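Local coordinates for orotidine 5'-phosphate decarboxylase (PDB 4DBD), which probably catalyses the decarboxylation of orotidine 5'-monophosphate to UMP, the final step of de novo UMP biosynthesis, at residues Asp11-Tyr16 against Leu37-Asp42; Leu19-Asn24 against Ala199-Asn204; Ile68-Val73 against Lys98-Ala103; Asn129-Ile134 against Arg154-Met159; Asp175-Cys178 against Tyr183-Ile186. One frame throughout, in Å; residues are numbered along the deposited sequence.

Contact 1: Asp11-Tyr16 against Leu37-Asp42; sequences DKPLSY and LDLGVD
Pro13 and Leu39 bring the two backbones closest, with Pro13 CA 7.3 Å from Leu39 CA. Residues 11-16 form the irregular loop that leads from strand 6-10 of the TIM barrel to helix 16-22. Residues 37-42 carry the chain out of helix 33-39 and into helix 41-48. The break is at Gly40, whose positive phi of 87° ends the first helix and which is also the N-cap position of the second. The proline ring and the leucine branch slide past each other in opposite directions: Leu39 CD2 lies 3.6 Å from Pro13 CG and 3.8 Å from Pro13 CB. Leu39 keeps CG opposite its own carbonyl carbon (chi1 -63°), and its CD2 branch does the touching. One turn back on the helix, Leu35 also reaches Pro13, while Leu39 packs in addition on Thr44 and Leu47 of helix 41-48. Asp38 comes near the CD corner of the ring, its OD2 4.2 Å from Pro13 CD, and its OD1 forms a salt bridge to Arg75 of the second subunit. Asp11, predicted to bind substrate, has a sulfate ion about 4 Å from its side chain. No hydrogen bond crosses between the segments, which bury only 135 Å² together. The loop beside the predicted substrate site thus meets this helix through van der Waals contact, whereas the carboxylate of Asp38 is paired across the dimer interface.

Contact 2: Leu19-Asn24 against Ala199-Asn204; sequences LKEMEN and ALRTIN
Met22 and Leu200 cross obliquely, the CD2 methyl of the leucine lying against the stem of the methionine rather than its end. Leu200 CD2 is 3.7 Å from Met22 CG, with Met22 CB at 3.8 Å, and the same methyl stands 4.1 Å from Met22 SD. With CG turned opposite the backbone N (chi1 171°), Leu200 extends into the gap between the helices, while the chain of Met22 runs on straight beyond CG. Helix 16-22 and helix 196-210 are the first and last helices of the chain, both packed outside the TIM barrel, so this contact closes the helical layer around the eight strands. Met22 also reaches Leu8 of strand 6-10 and Ile190, which places the pair on the barrel side. Nearer the surface Glu21 faces Arg201. Here OE1 of Glu21 comes to the edge of the guanidinium, near its plane, but the carboxylate is turned 77° from that plane, and the salt bridge from Glu21 OE1 to Arg201 NH2 is long at 3.7 Å. Arg201 has a second acidic partner in Glu25, which takes its NE. Within helix 16-22 Lys20 NZ grips Glu23 OE2 at 2.6 Å from the syn side, and that same oxygen also accepts the backbone N of Asp52.

Contact 3: Ile68-Val73 against Lys98-Ala103; sequences IMKSIV and KRYLDA
Tyr100 packs on Lys70 and Val73, both on one side of its ring plane, touching the lysine with the root of its side chain and the valine with its ring. The CG2 methyl of Val73 is 3.5 Å from Tyr100 CE2 and 3.7 Å from Tyr100 CD2, approaching the ring obliquely. Nearer the root, Lys70 CG comes within 3.7 Å of Tyr100 CB and 4.0 Å of Tyr100 CG. The same Val73 CG2 methyl also meets Leu101 CD2, at 4.0 Å. Placing CG opposite the backbone N (chi1 178°) throws the tyrosine ring across to the neighbouring helix. Behind these side chains run helix 66-73 and helix 90-103, two successive helices on the outside of the TIM barrel; their short segments approach to 10.2 Å between axes, with N-to-C directions 28° apart. Farther in, Phe82 of strand 81-85 underlies both Val73 and Leu101, tying the helix pair to the barrel wall. On its other side helix 66-73 turns Ser71 and Ile72 to Pro34 and Leu37 of the second subunit. Lys98, Arg99 and Asp102 form a salt-bridge network within helix 90-103: Lys98 NZ donates to the syn lone pair of Asp102 OD2 at 3.1 Å. With no hydrogen bond between the segments, the helices are held by carbon-carbon contact, from the buried valine and leucine to the partly exposed lysine stem.

Contact 4: Asn129-Ile134 against Arg154-Met159; sequences NVIREI and RDFEKM
Arg132 and Phe156 set two flat groups against each other with their planes 27° apart. Neither lies squarely on the other: Phe156 CZ meets the guanidinium obliquely, and it is the arginine's CG that reaches the ring edge, 3.7 Å from Phe156 CE1. One face of the ring has water 1 above it, 4.0 Å from the plane and offset toward the rim. The guanidinium receives its partners at its edge and in plane, namely that water and Asn129 OD1. In the TIM barrel this contact joins two neighbouring outer helices, the C-terminal turns of helix 124-134 meeting the end of helix 146-155 and the turn that leads into strand 160-163. Water 1 bridges the segments, accepting from Arg132 NE at 2.7 Å and donating to Asp155 O at 3.1 Å. One helical turn before Arg132, Asn129 OD1 takes Arg132 NH1 at 3.0 Å, with a bent N-H...O angle of 137°, and so helps to fix the rotation of the guanidinium. The chain of Arg132 is extended from CG to NE, which carries it past the ring edge, the two side chains crossing at about a right angle. Deeper, Ile131 CG2 approaches the ring obliquely, 3.7 Å from Phe156 CE1, and Ile139 of strand 138-141 backs both Ile131 and Met159. Leaving helical angles at Phe156, the chain makes a type I beta turn from Phe156 to Met159. This turn brings the methionine back beside the phenylalanine, where Met159 CE ends 3.7 Å from Ile131 CG2.

Contact 5: Asp175-Cys178 against Tyr183-Ile186; sequences DAVC and YEII
Glu184 reaches from strand 183-186 to the first turn of helix 175-179, where Val177 and Ala176 present their backbone N-H groups. The two elements belong to the beta-alpha-beta unit of strand 160-163, helix 175-179 and strand 183-186, the last such unit of the TIM barrel. Val177 N gives the better bond to Glu184 OE2, at 3.0 Å and nearly straight with an N-H...O angle of 172°, the oxygen using its anti lone pair, away from OE1. Ala176 N also comes within 3.1 Å of Glu184 OE2, but its angle of 123° makes that bond weak. Asp175 N comes to within 3.4 Å of the same oxygen, yet its angle is too poor for a bond. The other carboxylate oxygen, OE1, accepts the backbone N of Gly174, the end of the glycine-rich loop predicted to bind substrate. Both oxygens of this buried acid are therefore supplied by backbone N-H groups at the helix start, which would probably favour its charged form. The glutamate chain is extended beyond CG (chi2 174°), spanning the gap between strand and helix. Within the strand, the backbone of Glu184 pairs with Arg5 and Ile7, closing the barrel onto strand 6-10. Carbon atoms flank the carboxylate stem: Ala176 CB lies 3.7 Å from Glu184 CG, and Val177 CG2 stands 3.9 Å from Glu184 CG.

In the fold
Contact 5 is the buried one, its centre about 11 Å from that of the chain, and it alone carries direct hydrogen bonds between its segments. Contacts 1 to 4 lie about 17 Å out, in the helical layer, and combine apolar packing inside with charged or exposed groups outside. Neighbours touch: contacts 1 and 2, which share helix 16-22, through Leu14 and Met22, contacts 2 and 5 through Ile203 and Ile186, and contacts 3 and 4 where Lys98 touches Ile134. Contacts 2 and 3 sit on opposite sides of the chain's centre. Contacts 1 and 3 both border the second subunit, whereas contact 4 lies away from the predicted sites and adds a bridging water to its apolar packing.

Contact 1: Asp11-Tyr16 against Leu37-Asp42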
# COMPACT_ATOMS: atom_id res chain seq x y z
N ASP A 11 -2.88 -14.90 -2.70
CA ASP A 11 -3.78 -13.78 -2.94
C ASP A 11 -5.20 -14.29 -3.17
O ASP A 11 -6.13 -13.50 -3.37
CB ASP A 11 -3.28 -12.98 -4.14
CG ASP A 11 -1.94 -12.33 -3.89
OD1 ASP A 11 -1.76 -11.71 -2.81
OD2 ASP A 11 -1.05 -12.44 -4.77
N LYS A 12 -5.35 -15.61 -3.17
CA LYS A 12 -6.66 -16.26 -3.08
C LYS A 12 -6.55 -17.33 -2.01
O LYS A 12 -5.48 -17.93 -1.84
CB LYS A 12 -7.04 -16.91 -4.40
CG LYS A 12 -7.68 -15.99 -5.41
CD LYS A 12 -8.13 -16.81 -6.61
CE LYS A 12 -8.91 -16.00 -7.63
NZ LYS A 12 -9.25 -16.86 -8.80
N PRO A 13 -7.66 -17.60 -1.30
CA PRO A 13 -7.69 -18.61 -0.24
C PRO A 13 -7.31 -20.01 -0.73
O PRO A 13 -7.79 -20.46 -1.78
CB PRO A 13 -9.16 -18.60 0.20
CG PRO A 13 -9.62 -17.21 -0.10
CD PRO A 13 -8.92 -16.84 -1.37
N LEU A 14 -6.43 -20.67 0.02
CA LEU A 14 -6.20 -22.11 -0.13
C LEU A 14 -6.54 -22.78 1.20
O LEU A 14 -6.41 -22.17 2.26
CB LEU A 14 -4.75 -22.40 -0.51
CG LEU A 14 -4.35 -22.16 -1.96
CD1 LEU A 14 -2.97 -22.73 -2.25
CD2 LEU A 14 -5.37 -22.77 -2.90
N SER A 15 -6.98 -24.04 1.16
CA SER A 15 -7.42 -24.71 2.38
C SER A 15 -6.23 -25.02 3.29
O SER A 15 -5.09 -25.10 2.84
CB SER A 15 -8.14 -26.02 2.05
OG SER A 15 -7.19 -27.07 1.92
N TYR A 16 -6.52 -25.21 4.57
CA TYR A 16 -5.47 -25.50 5.53
C TYR A 16 -4.75 -26.79 5.19
O TYR A 16 -3.54 -26.89 5.35
CB TYR A 16 -6.05 -25.57 6.95
CG TYR A 16 -4.99 -25.65 8.03
CD1 TYR A 16 -4.39 -24.51 8.53
CD2 TYR A 16 -4.58 -26.88 8.54
CE1 TYR A 16 -3.42 -24.57 9.51
CE2 TYR A 16 -3.61 -26.96 9.53
CZ TYR A 16 -3.03 -25.80 10.01
OH TYR A 16 -2.06 -25.87 10.99
N LEU A 37 -8.73 -9.28 2.86
CA LEU A 37 -10.07 -8.74 2.59
C LEU A 37 -11.11 -9.83 2.21
O LEU A 37 -12.31 -9.64 2.40
CB LEU A 37 -10.03 -7.65 1.51
CG LEU A 37 -9.12 -6.45 1.80
CD1 LEU A 37 -9.09 -5.52 0.61
CD2 LEU A 37 -9.56 -5.69 3.06
N ASP A 38 -10.64 -10.95 1.66
CA ASP A 38 -11.55 -12.04 1.30
C ASP A 38 -11.95 -12.81 2.56
O ASP A 38 -13.13 -12.90 2.90
CB ASP A 38 -10.92 -12.98 0.28
CG ASP A 38 -11.03 -12.47 -1.15
OD1 ASP A 38 -11.98 -11.71 -1.45
OD2 ASP A 38 -10.16 -12.83 -1.99
N LEU A 39 -10.96 -13.36 3.25
CA LEU A 39 -11.20 -14.19 4.44
C LEU A 39 -11.51 -13.35 5.66
O LEU A 39 -12.19 -13.81 6.59
CB LEU A 39 -9.98 -15.05 4.75
CG LEU A 39 -9.55 -16.08 3.72
CD1 LEU A 39 -8.46 -16.97 4.31
CD2 LEU A 39 -10.75 -16.92 3.27
N GLY A 40 -11.01 -12.12 5.68
CA GLY A 40 -11.05 -11.32 6.89
C GLY A 40 -9.84 -11.59 7.75
O GLY A 40 -9.13 -12.58 7.55
N VAL A 41 -9.59 -10.72 8.72
CA VAL A 41 -8.37 -10.75 9.52
C VAL A 41 -8.28 -11.98 10.42
O VAL A 41 -7.24 -12.63 10.50
CB VAL A 41 -8.26 -9.50 10.41
CG1 VAL A 41 -6.80 -9.27 10.83
CG2 VAL A 41 -8.82 -8.28 9.69
N ASP A 42 -9.37 -12.27 11.13
CA ASP A 42 -9.39 -13.40 12.06
C ASP A 42 -9.17 -14.70 11.32
O ASP A 42 -8.30 -15.50 11.69
CB ASP A 42 -10.69 -13.45 12.85
CG ASP A 42 -10.73 -12.41 13.96
OD1 ASP A 42 -9.64 -11.98 14.42
OD2 ASP A 42 -11.85 -12.03 14.37

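Contact 2: Leu19-Asn24 against Ala199-Asn204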
# COMPACT_ATOMS: atom_id res chain seq x y z
N LEU A 19 -2.16 -26.27 2.43
CA LEU A 19 -0.98 -25.55 2.92
C LEU A 19 -0.06 -26.45 3.73
O LEU A 19 1.15 -26.28 3.72
CB LEU A 19 -1.41 -24.31 3.71
CG LEU A 19 -2.25 -23.32 2.91
CD1 LEU A 19 -2.81 -22.19 3.78
CD2 LEU A 19 -1.44 -22.75 1.75
N LYS A 20 -0.63 -27.43 4.44
CA LYS A 20 0.18 -28.32 5.26
C LYS A 20 1.10 -29.23 4.45
O LYS A 20 2.19 -29.58 4.90
CB LYS A 20 -0.69 -29.13 6.23
CG LYS A 20 -1.27 -28.30 7.37
CD LYS A 20 -0.18 -27.68 8.22
CE LYS A 20 0.63 -28.73 8.98
NZ LYS A 20 1.67 -28.13 9.86
N GLU A 21 0.66 -29.62 3.25
CA GLU A 21 1.52 -30.38 2.34
C GLU A 21 2.58 -29.48 1.74
O GLU A 21 3.74 -29.88 1.57
CB GLU A 21 0.71 -31.03 1.22
CG GLU A 21 -0.04 -32.29 1.63
CD GLU A 21 0.86 -33.32 2.29
OE1 GLU A 21 1.75 -33.88 1.61
OE2 GLU A 21 0.69 -33.57 3.51
N MET A 22 2.18 -28.26 1.40
CA MET A 22 3.10 -27.31 0.79
C MET A 22 4.16 -26.87 1.79
O MET A 22 5.27 -26.54 1.39
CB MET A 22 2.33 -26.09 0.28
CG MET A 22 1.27 -26.41 -0.75
SD MET A 22 0.64 -24.87 -1.47
CE MET A 22 -0.00 -25.46 -3.03
N GLU A 23 3.82 -26.89 3.07
CA GLU A 23 4.68 -26.32 4.10
C GLU A 23 6.16 -26.72 3.97
O GLU A 23 7.05 -25.87 4.10
CB GLU A 23 4.15 -26.65 5.51
CG GLU A 23 4.84 -27.81 6.21
CD GLU A 23 4.19 -28.15 7.54
OE1 GLU A 23 4.47 -29.25 8.08
OE2 GLU A 23 3.40 -27.32 8.04
N ASN A 24 6.42 -28.00 3.69
CA ASN A 24 7.79 -28.48 3.59
C ASN A 24 8.30 -28.46 2.15
O ASN A 24 9.36 -29.01 1.85
CB ASN A 24 7.92 -29.88 4.19
CG ASN A 24 7.12 -30.91 3.43
OD1 ASN A 24 6.13 -30.59 2.78
ND2 ASN A 24 7.55 -32.17 3.50
N ALA A 199 0.96 -28.63 -9.07
CA ALA A 199 1.66 -27.54 -9.76
C ALA A 199 2.88 -27.07 -8.97
O ALA A 199 3.95 -26.88 -9.54
CB ALA A 199 0.71 -26.40 -10.06
N LEU A 200 2.73 -26.88 -7.66
CA LEU A 200 3.90 -26.55 -6.87
C LEU A 200 5.00 -27.61 -7.02
O LEU A 200 6.17 -27.27 -7.18
CB LEU A 200 3.54 -26.34 -5.38
CG LEU A 200 4.73 -26.21 -4.42
CD1 LEU A 200 5.65 -25.02 -4.75
CD2 LEU A 200 4.23 -26.11 -2.97
N ARG A 201 4.65 -28.89 -7.00
CA ARG A 201 5.68 -29.92 -7.13
C ARG A 201 6.37 -29.87 -8.51
O ARG A 201 7.58 -30.00 -8.62
CB ARG A 201 5.11 -31.31 -6.82
CG ARG A 201 4.54 -31.42 -5.40
CD ARG A 201 4.28 -32.85 -4.91
NE ARG A 201 4.48 -32.91 -3.46
CZ ARG A 201 3.72 -33.59 -2.59
NH1 ARG A 201 2.68 -34.30 -3.00
NH2 ARG A 201 4.02 -33.54 -1.30
N THR A 202 5.58 -29.66 -9.55
CA THR A 202 6.10 -29.56 -10.91
C THR A 202 7.04 -28.35 -11.05
O THR A 202 8.15 -28.46 -11.59
CB THR A 202 4.95 -29.44 -11.91
OG1 THR A 202 4.10 -30.60 -11.81
CG2 THR A 202 5.47 -29.30 -13.33
N ILE A 203 6.59 -27.21 -10.54
CA ILE A 203 7.40 -25.98 -10.55
C ILE A 203 8.68 -26.15 -9.74
O ILE A 203 9.75 -25.70 -10.16
CB ILE A 203 6.59 -24.80 -9.99
CG1 ILE A 203 5.46 -24.44 -10.97
CG2 ILE A 203 7.50 -23.61 -9.69
CD1 ILE A 203 4.40 -23.53 -10.38
N ASN A 204 8.58 -26.77 -8.57
CA ASN A 204 9.77 -27.08 -7.79
C ASN A 204 10.76 -27.90 -8.61
O ASN A 204 11.96 -27.62 -8.61
CB ASN A 204 9.42 -27.80 -6.49
CG ASN A 204 8.98 -26.85 -5.39
OD1 ASN A 204 9.33 -25.66 -5.40
ND2 ASN A 204 8.22 -27.36 -4.42

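Contact 3: Ile68-Val73 against Lys98-Ala103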
# COMPACT_ATOMS: atom_id res chain seq x y z
N ILE A 68 1.63 5.48 10.37
CA ILE A 68 0.59 4.65 9.75
C ILE A 68 1.11 3.26 9.45
O ILE A 68 0.41 2.27 9.67
CB ILE A 68 0.06 5.29 8.45
CG1 ILE A 68 -0.66 6.61 8.73
CG2 ILE A 68 -0.81 4.31 7.69
CD1 ILE A 68 -1.90 6.49 9.57
N MET A 69 2.34 3.16 8.94
CA MET A 69 2.90 1.85 8.65
C MET A 69 3.05 1.01 9.91
O MET A 69 2.79 -0.19 9.90
CB MET A 69 4.22 1.96 7.91
CG MET A 69 3.98 2.40 6.48
SD MET A 69 5.44 2.35 5.41
CE MET A 69 6.58 3.38 6.32
N LYS A 70 3.47 1.65 11.00
CA LYS A 70 3.55 0.96 12.29
C LYS A 70 2.17 0.53 12.80
O LYS A 70 2.00 -0.56 13.35
CB LYS A 70 4.30 1.83 13.30
CG LYS A 70 5.79 1.95 12.99
CD LYS A 70 6.41 3.18 13.67
CE LYS A 70 6.17 3.19 15.16
NZ LYS A 70 6.83 4.40 15.77
N SER A 71 1.16 1.38 12.61
CA SER A 71 -0.20 1.06 13.04
C SER A 71 -0.75 -0.15 12.28
O SER A 71 -1.56 -0.93 12.80
CB SER A 71 -1.13 2.25 12.84
OG SER A 71 -0.76 3.31 13.71
N ILE A 72 -0.31 -0.31 11.04
CA ILE A 72 -0.68 -1.45 10.24
C ILE A 72 -0.00 -2.73 10.71
O ILE A 72 -0.67 -3.73 10.99
CB ILE A 72 -0.35 -1.20 8.76
CG1 ILE A 72 -1.23 -0.08 8.21
CG2 ILE A 72 -0.52 -2.48 7.94
CD1 ILE A 72 -0.80 0.44 6.84
N VAL A 73 1.32 -2.71 10.82
CA VAL A 73 2.04 -3.96 11.09
C VAL A 73 1.85 -4.48 12.51
O VAL A 73 2.01 -5.67 12.76
CB VAL A 73 3.56 -3.87 10.77
CG1 VAL A 73 3.80 -3.47 9.29
CG2 VAL A 73 4.26 -2.94 11.72
N LYS A 98 11.43 0.66 10.36
CA LYS A 98 12.59 -0.20 10.63
C LYS A 98 12.86 -0.32 12.14
O LYS A 98 13.03 -1.43 12.65
CB LYS A 98 13.84 0.27 9.85
CG LYS A 98 15.07 -0.63 9.99
CD LYS A 98 14.81 -2.04 9.50
CE LYS A 98 16.10 -2.78 9.18
NZ LYS A 98 17.15 -2.66 10.24
N ARG A 99 12.87 0.82 12.84
CA ARG A 99 13.07 0.80 14.28
C ARG A 99 12.02 -0.10 14.93
O ARG A 99 12.33 -0.88 15.83
CB ARG A 99 12.98 2.22 14.88
CG ARG A 99 13.80 3.30 14.17
CD ARG A 99 15.26 3.34 14.60
NE ARG A 99 16.03 2.21 14.10
CZ ARG A 99 16.40 2.06 12.83
NH1 ARG A 99 16.07 2.97 11.92
NH2 ARG A 99 17.10 0.99 12.47
N TYR A 100 10.78 0.04 14.49
CA TYR A 100 9.69 -0.74 15.05
C TYR A 100 9.86 -2.24 14.81
O TYR A 100 9.69 -3.06 15.72
CB TYR A 100 8.34 -0.30 14.50
CG TYR A 100 7.24 -1.15 15.07
CD1 TYR A 100 6.68 -0.86 16.31
CD2 TYR A 100 6.78 -2.27 14.38
CE1 TYR A 100 5.69 -1.65 16.85
CE2 TYR A 100 5.77 -3.08 14.92
CZ TYR A 100 5.24 -2.76 16.16
OH TYR A 100 4.24 -3.54 16.71
N LEU A 101 10.17 -2.61 13.57
CA LEU A 101 10.27 -4.02 13.22
C LEU A 101 11.45 -4.64 13.95
O LEU A 101 11.35 -5.77 14.44
CB LEU A 101 10.40 -4.19 11.70
CG LEU A 101 9.17 -3.78 10.88
CD1 LEU A 101 9.43 -3.84 9.36
CD2 LEU A 101 7.93 -4.58 11.23
N ASP A 102 12.56 -3.90 14.05
CA ASP A 102 13.74 -4.36 14.78
C ASP A 102 13.39 -4.70 16.23
O ASP A 102 13.78 -5.75 16.74
CB ASP A 102 14.85 -3.31 14.76
CG ASP A 102 15.63 -3.30 13.45
OD1 ASP A 102 15.47 -4.24 12.66
OD2 ASP A 102 16.40 -2.34 13.23
N ALA A 103 12.67 -3.80 16.89
CA ALA A 103 12.28 -3.97 18.30
C ALA A 103 11.34 -5.14 18.50
O ALA A 103 11.28 -5.72 19.58
CB ALA A 103 11.64 -2.71 18.84

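Contact 4: Asn129-Ile134 against Arg154-Met159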
# COMPACT_ATOMS: atom_id res chain seq x y z
N ASN A 129 19.90 3.90 -2.84
CA ASN A 129 20.30 4.67 -1.66
C ASN A 129 19.39 4.45 -0.46
O ASN A 129 19.85 4.31 0.67
CB ASN A 129 20.38 6.15 -2.00
CG ASN A 129 21.58 6.47 -2.84
OD1 ASN A 129 22.50 5.67 -2.93
ND2 ASN A 129 21.57 7.64 -3.48
N VAL A 130 18.09 4.46 -0.70
CA VAL A 130 17.15 4.14 0.37
C VAL A 130 17.47 2.77 0.95
O VAL A 130 17.51 2.60 2.18
CB VAL A 130 15.70 4.20 -0.13
CG1 VAL A 130 14.77 3.67 0.93
CG2 VAL A 130 15.33 5.63 -0.50
N ILE A 131 17.70 1.79 0.08
CA ILE A 131 17.98 0.44 0.56
C ILE A 131 19.28 0.41 1.37
O ILE A 131 19.37 -0.25 2.40
CB ILE A 131 18.03 -0.57 -0.60
CG1 ILE A 131 16.62 -0.72 -1.20
CG2 ILE A 131 18.56 -1.91 -0.13
CD1 ILE A 131 16.58 -1.42 -2.56
N ARG A 132 20.29 1.14 0.90
CA ARG A 132 21.55 1.23 1.63
C ARG A 132 21.42 1.84 3.03
O ARG A 132 22.02 1.36 3.98
CB ARG A 132 22.59 1.99 0.81
CG ARG A 132 23.03 1.24 -0.42
CD ARG A 132 23.76 2.17 -1.37
NE ARG A 132 24.22 1.46 -2.55
CZ ARG A 132 24.12 1.94 -3.79
NH1 ARG A 132 23.60 3.14 -4.00
NH2 ARG A 132 24.56 1.22 -4.81
N GLU A 133 20.62 2.90 3.16
CA GLU A 133 20.41 3.53 4.47
C GLU A 133 19.66 2.61 5.44
O GLU A 133 20.01 2.51 6.61
CB GLU A 133 19.64 4.84 4.34
CG GLU A 133 20.46 6.00 3.81
CD GLU A 133 19.65 7.28 3.76
OE1 GLU A 133 18.57 7.33 4.39
OE2 GLU A 133 20.10 8.24 3.08
N ILE A 134 18.63 1.94 4.94
CA ILE A 134 17.73 1.15 5.78
C ILE A 134 18.31 -0.22 6.11
O ILE A 134 18.13 -0.72 7.22
CB ILE A 134 16.34 0.99 5.11
CG1 ILE A 134 15.63 2.34 5.06
CG2 ILE A 134 15.49 -0.05 5.84
CD1 ILE A 134 15.11 2.81 6.43
N ARG A 154 24.60 -8.07 -7.50
CA ARG A 154 25.95 -7.50 -7.49
C ARG A 154 26.06 -6.40 -6.44
O ARG A 154 27.02 -6.36 -5.67
CB ARG A 154 26.27 -6.93 -8.88
CG ARG A 154 27.39 -5.88 -8.88
CD ARG A 154 27.36 -5.02 -10.14
NE ARG A 154 26.32 -3.99 -10.11
CZ ARG A 154 25.82 -3.41 -11.19
NH1 ARG A 154 26.25 -3.77 -12.40
NH2 ARG A 154 24.88 -2.47 -11.09
N ASP A 155 25.07 -5.51 -6.42
CA ASP A 155 25.09 -4.34 -5.55
C ASP A 155 24.80 -4.68 -4.09
O ASP A 155 25.16 -3.93 -3.20
CB ASP A 155 24.07 -3.30 -6.03
CG ASP A 155 24.40 -2.74 -7.41
OD1 ASP A 155 25.56 -2.90 -7.88
OD2 ASP A 155 23.49 -2.14 -8.02
N PHE A 156 24.15 -5.81 -3.86
CA PHE A 156 23.74 -6.19 -2.52
C PHE A 156 23.97 -7.69 -2.30
O PHE A 156 23.03 -8.46 -2.17
CB PHE A 156 22.27 -5.80 -2.27
CG PHE A 156 22.00 -4.31 -2.45
CD1 PHE A 156 22.18 -3.42 -1.40
CD2 PHE A 156 21.57 -3.81 -3.67
CE1 PHE A 156 21.94 -2.06 -1.56
CE2 PHE A 156 21.33 -2.45 -3.85
CZ PHE A 156 21.52 -1.57 -2.79
N GLU A 157 25.24 -8.08 -2.27
CA GLU A 157 25.60 -9.50 -2.22
C GLU A 157 25.00 -10.29 -1.05
O GLU A 157 24.71 -11.48 -1.19
CB GLU A 157 27.12 -9.67 -2.24
CG GLU A 157 27.81 -9.29 -0.93
CD GLU A 157 29.15 -9.99 -0.75
OE1 GLU A 157 29.42 -10.98 -1.47
OE2 GLU A 157 29.93 -9.55 0.12
N LYS A 158 24.80 -9.64 0.10
CA LYS A 158 24.33 -10.36 1.30
C LYS A 158 22.81 -10.35 1.50
O LYS A 158 22.28 -11.10 2.32
CB LYS A 158 25.02 -9.82 2.56
CG LYS A 158 26.47 -10.24 2.73
CD LYS A 158 26.97 -9.88 4.12
CE LYS A 158 28.42 -10.29 4.31
NZ LYS A 158 29.31 -9.60 3.34
N MET A 159 22.13 -9.49 0.75
CA MET A 159 20.69 -9.32 0.87
C MET A 159 19.93 -10.54 0.37
O MET A 159 20.36 -11.19 -0.59
CB MET A 159 20.28 -8.13 0.01
CG MET A 159 18.93 -7.59 0.34
SD MET A 159 19.10 -6.50 1.74
CE MET A 159 19.98 -5.16 0.98
O HOH W 1 25.49 -0.86 -3.30

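Contact 5: Asp175-Cys178 against Tyr183-Ile186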
# COMPACT_ATOMS: atom_id res chain seq x y z
N ASP A 175 14.13 -18.79 -13.74
CA ASP A 175 14.98 -17.80 -14.41
C ASP A 175 15.45 -16.70 -13.46
O ASP A 175 16.54 -16.15 -13.64
CB ASP A 175 14.27 -17.14 -15.61
CG ASP A 175 14.19 -18.06 -16.82
OD1 ASP A 175 14.70 -19.20 -16.78
OD2 ASP A 175 13.62 -17.61 -17.83
N ALA A 176 14.62 -16.37 -12.48
CA ALA A 176 14.97 -15.33 -11.53
C ALA A 176 16.04 -15.84 -10.58
O ALA A 176 17.05 -15.17 -10.35
CB ALA A 176 13.75 -14.86 -10.77
N VAL A 177 15.83 -17.04 -10.04
CA VAL A 177 16.87 -17.66 -9.23
C VAL A 177 18.18 -17.75 -10.01
O VAL A 177 19.23 -17.40 -9.48
CB VAL A 177 16.44 -19.04 -8.71
CG1 VAL A 177 17.59 -19.68 -7.94
CG2 VAL A 177 15.22 -18.89 -7.81
N CYS A 178 18.14 -18.20 -11.26
CA CYS A 178 19.38 -18.31 -12.03
C CYS A 178 20.05 -16.94 -12.24
O CYS A 178 21.27 -16.86 -12.26
CB CYS A 178 19.17 -19.06 -13.35
SG CYS A 178 18.84 -20.84 -13.12
N TYR A 183 14.75 -16.50 -3.89
CA TYR A 183 13.46 -17.14 -3.93
C TYR A 183 12.59 -16.53 -5.01
O TYR A 183 12.72 -15.34 -5.33
CB TYR A 183 12.77 -17.01 -2.56
CG TYR A 183 13.64 -17.55 -1.46
CD1 TYR A 183 13.76 -18.93 -1.27
CD2 TYR A 183 14.34 -16.70 -0.62
CE1 TYR A 183 14.57 -19.43 -0.25
CE2 TYR A 183 15.15 -17.18 0.38
CZ TYR A 183 15.26 -18.55 0.56
OH TYR A 183 16.07 -19.02 1.57
N GLU A 184 11.71 -17.35 -5.58
CA GLU A 184 10.72 -16.88 -6.53
C GLU A 184 9.32 -16.86 -5.92
O GLU A 184 8.87 -17.83 -5.31
CB GLU A 184 10.75 -17.72 -7.82
CG GLU A 184 11.83 -17.24 -8.77
CD GLU A 184 11.99 -18.12 -10.01
OE1 GLU A 184 11.01 -18.75 -10.49
OE2 GLU A 184 13.13 -18.19 -10.50
N ILE A 185 8.66 -15.72 -6.09
CA ILE A 185 7.30 -15.55 -5.61
C ILE A 185 6.33 -15.91 -6.71
O ILE A 185 6.36 -15.32 -7.79
CB ILE A 185 7.06 -14.11 -5.19
CG1 ILE A 185 7.94 -13.79 -3.98
CG2 ILE A 185 5.57 -13.89 -4.87
CD1 ILE A 185 8.15 -12.32 -3.73
N ILE A 186 5.47 -16.87 -6.42
CA ILE A 186 4.57 -17.44 -7.41
C ILE A 186 3.16 -17.50 -6.84
O ILE A 186 2.93 -18.02 -5.75
CB ILE A 186 5.05 -18.84 -7.84
CG1 ILE A 186 6.52 -18.76 -8.26
CG2 ILE A 186 4.18 -19.39 -8.97
CD1 ILE A 186 7.16 -20.09 -8.57